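Local coordinates for protein vinylacetyl-CoA Delta-isomerase (Nitrosopumilus maritimus SCM1, PDB 6VJR) that probably dehydrates 4-hydroxybutyryl-CoA and isomerises vinylacetyl-CoA, using FAD and a [4Fe-4S] cluster as cofactors, in an ammonia-oxidising archaeon, at residues 175-181 / 260-266; 194-200 / 213-219; 296-301 / 333-337. One frame throughout, in Å; residues are numbered along the deposited sequence.

Interactions 1 and 2 are antiparallel strand pairs within the N-terminal part of the 4-hydroxyphenylacetate 3-hydroxylase family fold. Their centres lie about 11 Å apart. Strands 177-188 and 195-198 follow each other in the chain, and both segments of interaction 2 fall in sequence between those of interaction 1. The two pairs belong to different sheets that touch through side chains, as where Ile264 CG1 meets Ile217 CG2 at 3.8 Å. Interaction 3 comes later, in the C-terminal part, and joins two helices. Its centre is about 41 Å from that of interaction 1 and about 30 Å from that of interaction 2. Interaction 2 approaches the FAD, whereas interaction 3 includes a lysine of the iron-sulfur cluster pocket.

Interaction 1: residues 175-181 / 260-266; sequences EKGVYVS and DRVFIPW
A G1 beta bulge and an antiparallel strand pair join residues 175-181 to 260-266, within the N-terminal beta region of the chain. At the bulge, Arg261 and Val262 both face Val180. Val262 N donates to Val180 O at 2.8 Å, and Val180 N returns a bond to Val262 O. Arg261 N donates to Ser181 OG. Farther along, Val178 and Ile264 form a second hydrogen-bonded pair. On one side of the sheet, Phe263 CD1 lies over a face of the Tyr179 ring, toward its rim, 3.5 Å from Tyr179 CZ. The two ring planes are inclined at 49°. Phe263 has CG anti to its own N (chi1 177°), and its ring runs back along the neighbouring strand until CE1 meets Gly177 CA. Tyr179 OH is hydrogen-bonded to Asp174. On the other side, the methyls of Val178 and Val180 pack on Ile264.

Gly177 has backbone angles that call for glycine, and a CB there would clash with Ile264 O. The Trp266 ring lies over this residue. Gly177 CA sits 3.6 Å from the centroid of the five-membered ring, close to its normal, in a CH-pi contact. Glu175 O is at the ring edge and accepts a weak bond from Trp266 NE1. With an alanine at Trp266, Gly177 CA would probably lose its ring face and Glu175 O this weak donor. Trp266 N also donates to Lys176 O, at 3.1 Å. Val178 CG1 stands anti to its carbonyl carbon (chi1 -56°), which carries this methyl to the six-membered end of the indole, where it meets Trp266 CZ3 at 3.4 Å.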
loop_
_atom_site.group_PDB
_atom_site.type_symbol
_atom_site.label_atom_id
_atom_site.label_comp_id
_atom_site.label_asym_id
_atom_site.label_seq_id
_atom_site.Cartn_x
_atom_site.Cartn_y
_atom_site.Cartn_z
ATOM N N GLU A 175 -42.573 -31.984 23.906
ATOM C CA GLU A 175 -41.938 -32.563 25.075
ATOM C C GLU A 175 -40.558 -33.145 24.755
ATOM O O GLU A 175 -39.816 -33.431 25.691
ATOM C CB GLU A 175 -42.864 -33.612 25.709
ATOM C CG GLU A 175 -43.195 -34.805 24.807
ATOM C CD GLU A 175 -44.081 -34.596 23.571
ATOM O OE1 GLU A 175 -44.807 -33.565 23.439
ATOM O OE2 GLU A 175 -44.020 -35.496 22.691
ATOM N N LYS A 176 -40.248 -33.443 23.487
ATOM C CA LYS A 176 -39.028 -34.157 23.148
ATOM C C LYS A 176 -37.943 -33.217 22.572
ATOM O O LYS A 176 -36.759 -33.567 22.521
ATOM C CB LYS A 176 -39.367 -35.226 22.100
ATOM C CG LYS A 176 -40.267 -36.381 22.548
ATOM C CD LYS A 176 -39.655 -37.175 23.684
ATOM C CE LYS A 176 -40.356 -38.460 23.978
ATOM N NZ LYS A 176 -40.003 -38.890 25.330
ATOM N N GLY A 177 -38.323 -32.016 22.128
ATOM C CA GLY A 177 -37.338 -31.105 21.541
ATOM C C GLY A 177 -37.978 -29.947 20.795
ATOM O O GLY A 177 -39.142 -29.634 21.016
ATOM N N VAL A 178 -37.162 -29.290 19.964
ATOM C CA VAL A 178 -37.568 -28.125 19.187
ATOM C C VAL A 178 -37.593 -28.471 17.698
ATOM O O VAL A 178 -36.947 -29.426 17.237
ATOM C CB VAL A 178 -36.638 -26.929 19.465
ATOM C CG1 VAL A 178 -36.559 -26.587 20.945
ATOM C CG2 VAL A 178 -35.250 -27.195 18.929
ATOM N N TYR A 179 -38.276 -27.611 16.937
ATOM C CA TYR A 179 -38.323 -27.717 15.490
ATOM C C TYR A 179 -37.860 -26.378 14.946
ATOM O O TYR A 179 -38.322 -25.339 15.428
ATOM C CB TYR A 179 -39.749 -28.015 14.998
ATOM C CG TYR A 179 -40.249 -29.354 15.509
ATOM C CD1 TYR A 179 -40.784 -29.451 16.782
ATOM C CD2 TYR A 179 -40.191 -30.513 14.740
ATOM C CE1 TYR A 179 -41.272 -30.651 17.287
ATOM C CE2 TYR A 179 -40.656 -31.724 15.237
ATOM C CZ TYR A 179 -41.193 -31.791 16.512
ATOM O OH TYR A 179 -41.623 -32.980 17.009
ATOM N N VAL A 180 -36.882 -26.415 14.022
ATOM C CA VAL A 180 -36.301 -25.185 13.508
ATOM C C VAL A 180 -36.522 -25.096 12.010
ATOM O O VAL A 180 -36.552 -26.111 11.317
ATOM C CB VAL A 180 -34.797 -25.027 13.813
ATOM C CG1 VAL A 180 -34.500 -24.925 15.288
ATOM C CG2 VAL A 180 -33.949 -26.117 13.182
ATOM N N SER A 181 -36.658 -23.853 11.531
ATOM C CA SER A 181 -36.718 -23.542 10.120
ATOM C C SER A 181 -35.812 -22.345 9.839
ATOM O O SER A 181 -35.606 -21.475 10.693
ATOM C CB SER A 181 -38.146 -23.254 9.669
ATOM O OG SER A 181 -38.979 -24.395 9.820
ATOM N N ASP A 260 -36.333 -27.190 7.131
ATOM C CA ASP A 260 -37.795 -27.174 7.158
ATOM C C ASP A 260 -38.268 -28.023 8.335
ATOM O O ASP A 260 -38.392 -29.241 8.255
ATOM C CB ASP A 260 -38.385 -27.657 5.851
ATOM C CG ASP A 260 -39.895 -27.583 5.790
ATOM O OD1 ASP A 260 -40.486 -26.936 6.673
ATOM O OD2 ASP A 260 -40.473 -28.203 4.876
ATOM N N ARG A 261 -38.517 -27.330 9.445
ATOM C CA ARG A 261 -39.104 -27.946 10.622
ATOM C C ARG A 261 -38.261 -29.150 11.034
ATOM O O ARG A 261 -38.796 -30.234 11.337
ATOM C CB ARG A 261 -40.577 -28.319 10.445
ATOM C CG ARG A 261 -41.497 -27.132 10.215
ATOM C CD ARG A 261 -42.865 -27.572 9.709
ATOM N NE ARG A 261 -42.617 -28.055 8.334
ATOM C CZ ARG A 261 -43.470 -28.556 7.455
ATOM N NH1 ARG A 261 -43.001 -29.003 6.305
ATOM N NH2 ARG A 261 -44.773 -28.637 7.719
ATOM N N VAL A 262 -36.941 -28.906 11.093
ATOM C CA VAL A 262 -36.012 -29.928 11.506
ATOM C C VAL A 262 -36.102 -30.101 13.019
ATOM O O VAL A 262 -36.043 -29.135 13.769
ATOM C CB VAL A 262 -34.590 -29.541 11.042
ATOM C CG1 VAL A 262 -33.531 -30.525 11.516
ATOM C CG2 VAL A 262 -34.493 -29.441 9.550
ATOM N N PHE A 263 -36.174 -31.349 13.467
ATOM C CA PHE A 263 -36.281 -31.673 14.873
ATOM C C PHE A 263 -34.912 -31.785 15.519
ATOM O O PHE A 263 -34.013 -32.430 14.975
ATOM C CB PHE A 263 -36.998 -33.006 15.021
ATOM C CG PHE A 263 -37.082 -33.461 16.464
ATOM C CD1 PHE A 263 -37.920 -32.800 17.358
ATOM C CD2 PHE A 263 -36.347 -34.549 16.919
ATOM C CE1 PHE A 263 -38.021 -33.222 18.688
ATOM C CE2 PHE A 263 -36.455 -34.957 18.245
ATOM C CZ PHE A 263 -37.286 -34.296 19.116
ATOM N N ILE A 264 -34.796 -31.161 16.688
ATOM C CA ILE A 264 -33.607 -31.260 17.516
ATOM C C ILE A 264 -34.043 -31.692 18.902
ATOM O O ILE A 264 -34.737 -30.930 19.571
ATOM C CB ILE A 264 -32.816 -29.946 17.597
ATOM C CG1 ILE A 264 -32.650 -29.322 16.214
ATOM C CG2 ILE A 264 -31.485 -30.187 18.302
ATOM C CD1 ILE A 264 -31.876 -28.022 16.194
ATOM N N PRO A 265 -33.630 -32.890 19.370
ATOM C CA PRO A 265 -34.035 -33.337 20.684
ATOM C C PRO A 265 -33.334 -32.503 21.753
ATOM O O PRO A 265 -32.273 -31.949 21.521
ATOM C CB PRO A 265 -33.608 -34.805 20.715
ATOM C CG PRO A 265 -32.453 -34.871 19.769
ATOM C CD PRO A 265 -32.747 -33.848 18.689
ATOM N N TRP A 266 -33.911 -32.431 22.948
ATOM C CA TRP A 266 -33.355 -31.601 24.003
ATOM C C TRP A 266 -31.874 -31.868 24.241
ATOM O O TRP A 266 -31.129 -30.950 24.553
ATOM C CB TRP A 266 -34.160 -31.790 25.294
ATOM C CG TRP A 266 -35.541 -31.220 25.191
ATOM C CD1 TRP A 266 -36.708 -31.878 25.434
ATOM C CD2 TRP A 266 -35.905 -29.876 24.804
ATOM N NE1 TRP A 266 -37.765 -31.038 25.234
ATOM C CE2 TRP A 266 -37.314 -29.811 24.848
ATOM C CE3 TRP A 266 -35.194 -28.731 24.442
ATOM C CZ2 TRP A 266 -38.023 -28.659 24.539
ATOM C CZ3 TRP A 266 -35.899 -27.579 24.158
ATOM C CH2 TRP A 266 -37.291 -27.551 24.201
#

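Interaction 2: residues 194-200 / 213-219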
loop_
_atom_site.group_PDB
_atom_site.type_symbol
_atom_site.label_atom_id
_atom_site.label_comp_id
_atom_site.label_asym_id
_atom_site.label_seq_id
_atom_site.Cartn_x
_atom_site.Cartn_y
_atom_site.Cartn_z
ATOM N N HIS A 194 -20.474 -35.220 9.564
ATOM C CA HIS A 194 -21.349 -36.151 10.267
ATOM C C HIS A 194 -22.436 -35.424 11.071
ATOM O O HIS A 194 -23.581 -35.889 11.144
ATOM C CB HIS A 194 -20.526 -37.104 11.139
ATOM C CG HIS A 194 -19.514 -37.890 10.394
ATOM N ND1 HIS A 194 -18.173 -37.592 10.466
ATOM C CD2 HIS A 194 -19.618 -38.878 9.492
ATOM C CE1 HIS A 194 -17.495 -38.455 9.708
ATOM N NE2 HIS A 194 -18.361 -39.231 9.080
ATOM N N TRP A 195 -22.046 -34.345 11.748
ATOM C CA TRP A 195 -22.932 -33.489 12.516
ATOM C C TRP A 195 -22.682 -32.043 12.121
ATOM O O TRP A 195 -21.554 -31.704 11.778
ATOM C CB TRP A 195 -22.705 -33.623 14.016
ATOM C CG TRP A 195 -23.089 -34.973 14.546
ATOM C CD1 TRP A 195 -22.373 -36.127 14.533
ATOM C CD2 TRP A 195 -24.348 -35.285 15.152
ATOM N NE1 TRP A 195 -23.098 -37.142 15.105
ATOM C CE2 TRP A 195 -24.315 -36.651 15.492
ATOM C CE3 TRP A 195 -25.475 -34.528 15.482
ATOM C CZ2 TRP A 195 -25.387 -37.278 16.105
ATOM C CZ3 TRP A 195 -26.541 -35.153 16.070
ATOM C CH2 TRP A 195 -26.488 -36.507 16.386
ATOM N N ILE A 196 -23.715 -31.220 12.261
ATOM C CA ILE A 196 -23.654 -29.786 12.002
ATOM C C ILE A 196 -24.251 -29.072 13.216
ATOM O O ILE A 196 -25.331 -29.467 13.701
ATOM C CB ILE A 196 -24.432 -29.468 10.729
ATOM C CG1 ILE A 196 -23.751 -30.147 9.512
ATOM C CG2 ILE A 196 -24.530 -27.964 10.551
ATOM C CD1 ILE A 196 -24.621 -30.288 8.294
ATOM N N ILE A 197 -23.504 -28.093 13.762
ATOM C CA ILE A 197 -23.982 -27.296 14.880
ATOM C C ILE A 197 -24.506 -25.958 14.360
ATOM O O ILE A 197 -23.754 -25.148 13.824
ATOM C CB ILE A 197 -22.883 -27.076 15.934
ATOM C CG1 ILE A 197 -22.282 -28.401 16.444
ATOM C CG2 ILE A 197 -23.484 -26.299 17.098
ATOM C CD1 ILE A 197 -21.124 -28.249 17.385
ATOM N N LEU A 198 -25.808 -25.739 14.541
ATOM C CA LEU A 198 -26.453 -24.493 14.171
ATOM C C LEU A 198 -26.214 -23.483 15.293
ATOM O O LEU A 198 -26.417 -23.816 16.459
ATOM C CB LEU A 198 -27.961 -24.720 14.022
ATOM C CG LEU A 198 -28.386 -25.803 13.032
ATOM C CD1 LEU A 198 -29.872 -26.008 13.097
ATOM C CD2 LEU A 198 -27.901 -25.478 11.623
ATOM N N MET A 199 -25.910 -22.230 14.922
ATOM C CA MET A 199 -25.618 -21.189 15.905
ATOM C C MET A 199 -26.101 -19.849 15.377
ATOM O O MET A 199 -26.005 -19.613 14.190
ATOM C CB MET A 199 -24.105 -21.047 16.159
ATOM C CG MET A 199 -23.399 -22.282 16.703
ATOM S SD MET A 199 -21.592 -22.145 16.734
ATOM C CE MET A 199 -21.249 -22.422 14.984
ATOM N N PRO A 200 -26.598 -18.952 16.242
ATOM C CA PRO A 200 -26.998 -17.611 15.812
ATOM C C PRO A 200 -25.791 -16.823 15.323
ATOM O O PRO A 200 -24.665 -17.044 15.771
ATOM C CB PRO A 200 -27.668 -17.005 17.025
ATOM C CG PRO A 200 -27.144 -17.844 18.166
ATOM C CD PRO A 200 -26.763 -19.180 17.680
ATOM N N ILE A 213 -31.210 -19.984 19.219
ATOM C CA ILE A 213 -31.179 -21.444 19.174
ATOM C C ILE A 213 -29.789 -21.894 18.735
ATOM O O ILE A 213 -29.263 -21.469 17.703
ATOM C CB ILE A 213 -32.287 -22.008 18.262
ATOM C CG1 ILE A 213 -32.248 -23.537 18.161
ATOM C CG2 ILE A 213 -32.290 -21.353 16.884
ATOM C CD1 ILE A 213 -32.517 -24.254 19.471
ATOM N N VAL A 214 -29.210 -22.784 19.550
ATOM C CA VAL A 214 -28.056 -23.575 19.175
ATOM C C VAL A 214 -28.438 -25.036 19.275
ATOM O O VAL A 214 -28.931 -25.467 20.319
ATOM C CB VAL A 214 -26.825 -23.324 20.071
ATOM C CG1 VAL A 214 -25.667 -24.266 19.695
ATOM C CG2 VAL A 214 -26.402 -21.852 20.000
ATOM N N GLY A 215 -28.145 -25.797 18.232
ATOM C CA GLY A 215 -28.417 -27.229 18.280
ATOM C C GLY A 215 -27.605 -28.000 17.264
ATOM O O GLY A 215 -27.290 -27.476 16.201
ATOM N N ALA A 216 -27.286 -29.251 17.615
ATOM C CA ALA A 216 -26.538 -30.140 16.742
ATOM C C ALA A 216 -27.522 -31.059 16.028
ATOM O O ALA A 216 -28.381 -31.691 16.653
ATOM C CB ALA A 216 -25.594 -30.917 17.559
ATOM N N ILE A 217 -27.327 -31.188 14.724
ATOM C CA ILE A 217 -28.142 -32.063 13.913
ATOM C C ILE A 217 -27.223 -33.011 13.151
ATOM O O ILE A 217 -26.136 -32.617 12.703
ATOM C CB ILE A 217 -29.061 -31.294 12.961
ATOM C CG1 ILE A 217 -28.322 -30.470 11.950
ATOM C CG2 ILE A 217 -30.036 -30.425 13.734
ATOM C CD1 ILE A 217 -29.203 -29.880 10.874
ATOM N N PRO A 218 -27.638 -34.282 12.955
ATOM C CA PRO A 218 -26.900 -35.156 12.056
ATOM C C PRO A 218 -27.027 -34.639 10.627
ATOM O O PRO A 218 -28.073 -34.101 10.256
ATOM C CB PRO A 218 -27.495 -36.531 12.344
ATOM C CG PRO A 218 -28.933 -36.170 12.635
ATOM C CD PRO A 218 -28.863 -34.907 13.472
ATOM N N ALA A 219 -26.002 -34.873 9.812
ATOM C CA ALA A 219 -26.038 -34.368 8.450
ATOM C C ALA A 219 -27.198 -34.978 7.672
ATOM O O ALA A 219 -27.654 -34.370 6.721
ATOM C CB ALA A 219 -24.747 -34.676 7.726
#
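The indole of Trp195 has Pro218 over one face and Ala216 O at its edge, near the ring plane. Pro218 CA sits over the rim. Pro218 CB is 4.1 Å from the centroid of the six-membered ring and only 8° off its normal, a CH-pi contact. Trp195 CZ3 also meets Pro218 CD at 3.5 Å. Trp195 CG is anti to the carbonyl carbon (chi1 -67°), and the six-membered end of the indole extends across to the partner strand. Ala216 CB and Ile197 share this side of the sheet.

The backbones form an antiparallel pair. Ile196 N donates to Ile217 O at 2.8 Å, and Ile217 N returns a bond to Ile196 O; both are nearly straight. Leu198 and Gly215 make the next two-way pair. There, Gly215 N to Leu198 O is longer, at 3.2 Å. Beyond the strand, Ala219 N donates to His194 O from above the carbonyl plane. At the other end, Val214 CG2 packs on Pro200 CD at 3.6 Å, with the side chains crossing at about a right angle. Val214 CG1 reaches Ile197 CG2.

These are the two middle strands of a four-stranded mixed sheet. Strand 143-146 runs parallel to 195-198 on its outer side, and strand 269-272 is antiparallel to 213-218. The nearest atoms of the Met199 side chain lie about 4 Å from Gly145 and Met147, which bind FAD. Phe132 meets Trp195 edge-to-face, while helix 101-121 packs on Ile197, Met199 and Val214.

Interaction 3: residues 296-301 / 333-337. With SF4 (iron/sulfur cluster), chain E.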
loop_
_atom_site.group_PDB
_atom_site.type_symbol
_atom_site.label_atom_id
_atom_site.label_comp_id
_atom_site.label_asym_id
_atom_site.label_seq_id
_atom_site.Cartn_x
_atom_site.Cartn_y
_atom_site.Cartn_z
ATOM N N LYS A 296 -4.169 -20.255 5.865
ATOM C CA LYS A 296 -3.909 -19.611 4.597
ATOM C C LYS A 296 -2.410 -19.380 4.378
ATOM O O LYS A 296 -1.958 -19.160 3.253
ATOM C CB LYS A 296 -4.581 -18.237 4.549
ATOM C CG LYS A 296 -6.094 -18.274 4.687
ATOM C CD LYS A 296 -6.868 -19.102 3.686
ATOM C CE LYS A 296 -8.329 -19.133 4.103
ATOM N NZ LYS A 296 -9.126 -19.970 3.236
ATOM N N THR A 297 -1.634 -19.469 5.456
ATOM C CA THR A 297 -0.196 -19.372 5.329
ATOM C C THR A 297 0.413 -20.637 4.725
ATOM O O THR A 297 1.486 -20.558 4.099
ATOM C CB THR A 297 0.507 -18.956 6.610
ATOM O OG1 THR A 297 0.495 -19.966 7.603
ATOM C CG2 THR A 297 -0.053 -17.670 7.174
ATOM N N GLY A 298 -0.216 -21.796 4.964
ATOM C CA GLY A 298 0.192 -22.998 4.267
ATOM C C GLY A 298 -0.112 -22.937 2.758
ATOM O O GLY A 298 0.686 -23.378 1.926
ATOM N N LEU A 299 -1.265 -22.373 2.401
ATOM C CA LEU A 299 -1.581 -22.128 1.006
ATOM C C LEU A 299 -0.592 -21.119 0.398
ATOM O O LEU A 299 -0.127 -21.295 -0.723
ATOM C CB LEU A 299 -3.008 -21.605 0.887
ATOM C CG LEU A 299 -4.097 -22.661 0.803
ATOM C CD1 LEU A 299 -4.094 -23.569 2.035
ATOM C CD2 LEU A 299 -5.421 -22.019 0.582
ATOM N N GLY A 300 -0.239 -20.091 1.168
ATOM C CA GLY A 300 0.780 -19.144 0.754
ATOM C C GLY A 300 2.101 -19.832 0.445
ATOM O O GLY A 300 2.743 -19.511 -0.549
ATOM N N ASP A 301 2.504 -20.795 1.303
ATOM C CA ASP A 301 3.741 -21.539 1.082
ATOM C C ASP A 301 3.701 -22.277 -0.262
ATOM O O ASP A 301 4.663 -22.277 -1.030
ATOM C CB ASP A 301 3.931 -22.555 2.206
ATOM C CG ASP A 301 4.231 -21.952 3.576
ATOM O OD1 ASP A 301 4.805 -20.845 3.622
ATOM O OD2 ASP A 301 3.884 -22.620 4.623
ATOM N N ASN A 333 3.176 -13.307 4.015
ATOM C CA ASN A 333 2.676 -14.596 4.492
ATOM C C ASN A 333 3.057 -14.828 5.960
ATOM O O ASN A 333 2.217 -15.192 6.783
ATOM C CB ASN A 333 3.185 -15.719 3.585
ATOM C CG ASN A 333 2.405 -17.003 3.729
ATOM O OD1 ASN A 333 1.169 -17.000 3.688
ATOM N ND2 ASN A 333 3.122 -18.112 3.838
ATOM N N GLU A 334 4.303 -14.524 6.310
ATOM C CA GLU A 334 4.745 -14.726 7.683
ATOM C C GLU A 334 4.146 -13.718 8.647
ATOM O O GLU A 334 4.000 -13.979 9.835
ATOM C CB GLU A 334 6.253 -14.744 7.811
ATOM C CG GLU A 334 6.897 -15.863 7.008
ATOM C CD GLU A 334 6.524 -17.294 7.354
ATOM O OE1 GLU A 334 6.006 -17.569 8.469
ATOM O OE2 GLU A 334 6.853 -18.147 6.492
ATOM N N THR A 335 3.787 -12.540 8.141
ATOM C CA THR A 335 3.129 -11.526 8.955
ATOM C C THR A 335 1.791 -12.096 9.473
ATOM O O THR A 335 1.404 -11.906 10.619
ATOM C CB THR A 335 2.951 -10.227 8.139
ATOM O OG1 THR A 335 4.229 -9.654 7.880
ATOM C CG2 THR A 335 2.229 -9.168 8.959
ATOM N N ILE A 336 1.027 -12.758 8.594
ATOM C CA ILE A 336 -0.223 -13.394 8.982
ATOM C C ILE A 336 0.067 -14.473 10.015
ATOM O O ILE A 336 -0.616 -14.561 11.069
ATOM C CB ILE A 336 -0.960 -13.964 7.755
ATOM C CG1 ILE A 336 -1.382 -12.838 6.842
ATOM C CG2 ILE A 336 -2.134 -14.826 8.206
ATOM C CD1 ILE A 336 -1.694 -13.313 5.441
ATOM N N PHE A 337 1.041 -15.321 9.691
ATOM C CA PHE A 337 1.339 -16.409 10.606
ATOM C C PHE A 337 1.655 -15.882 12.008
ATOM O O PHE A 337 1.185 -16.437 13.027
ATOM C CB PHE A 337 2.549 -17.185 10.061
ATOM C CG PHE A 337 2.979 -18.324 10.954
ATOM C CD1 PHE A 337 2.186 -19.445 11.096
ATOM C CD2 PHE A 337 4.195 -18.272 11.641
ATOM C CE1 PHE A 337 2.566 -20.478 11.962
ATOM C CE2 PHE A 337 4.546 -19.298 12.497
ATOM C CZ PHE A 337 3.741 -20.392 12.632
HETATM FE FE1 SF4 E . -11.334 -21.895 7.367
HETATM FE FE2 SF4 E . -8.870 -22.385 6.252
HETATM FE FE3 SF4 E . -10.876 -23.926 5.650
HETATM FE FE4 SF4 E . -9.705 -24.168 8.051
HETATM S S1 SF4 E . -8.811 -24.711 6.071
HETATM S S2 SF4 E . -12.015 -24.083 7.626
HETATM S S3 SF4 E . -9.275 -21.919 8.490
HETATM S S4 SF4 E . -10.794 -21.691 5.224
HETATM O O HOH W 1 -1.185 -16.513 2.397
#
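The side-chain amide of Asn333 bridges to the helix of residues 296-301 in a buried, nearly antiparallel helix pair. CG stands anti to the backbone N of Asn333 (chi1 -162°), which sends the amide toward the partner helix. Asn333 ND2 donates to Thr297 O at 3.0 Å, with an almost straight N-H...O angle of 170°. The donor approaches a lone pair in the carbonyl plane, and the acceptor lies in the plane of the amide. Thr297 O also takes the helical bond from Asp301 N. Asn333 OD1 accepts a water hydrogen bond at 2.7 Å, and the same water donates to Lys296 O. With both ends engaged, the amide is held in one orientation.

Thr297 points its methyl at the partner helix. CG2 packs on Ile336 CG2 at 3.7 Å. The hydroxyl, between N and C (chi1 71°), instead bonds to Val294 O. A CB on Gly300 would clash with Asn333 OD1, consistent with the close fit here.

Lys296 turns away from the partner helix, its chain bent at chi2. Its NZ comes within 3.1 Å of S4 of the iron-sulfur cluster. That amine also forms a salt bridge with Glu443, which binds at both the cluster and the iron(III) site, and a hydrogen bond to Gly439 O.

The paired helices are 295-314 and 320-345. Arg88 of helix 77-94 bridges Asp301 and Glu334, and probably eases the repulsion between these two acids. Helices 359-369 and 372-384 pack against Ile336, and the second subunit reaches Glu334 through its Tyr490.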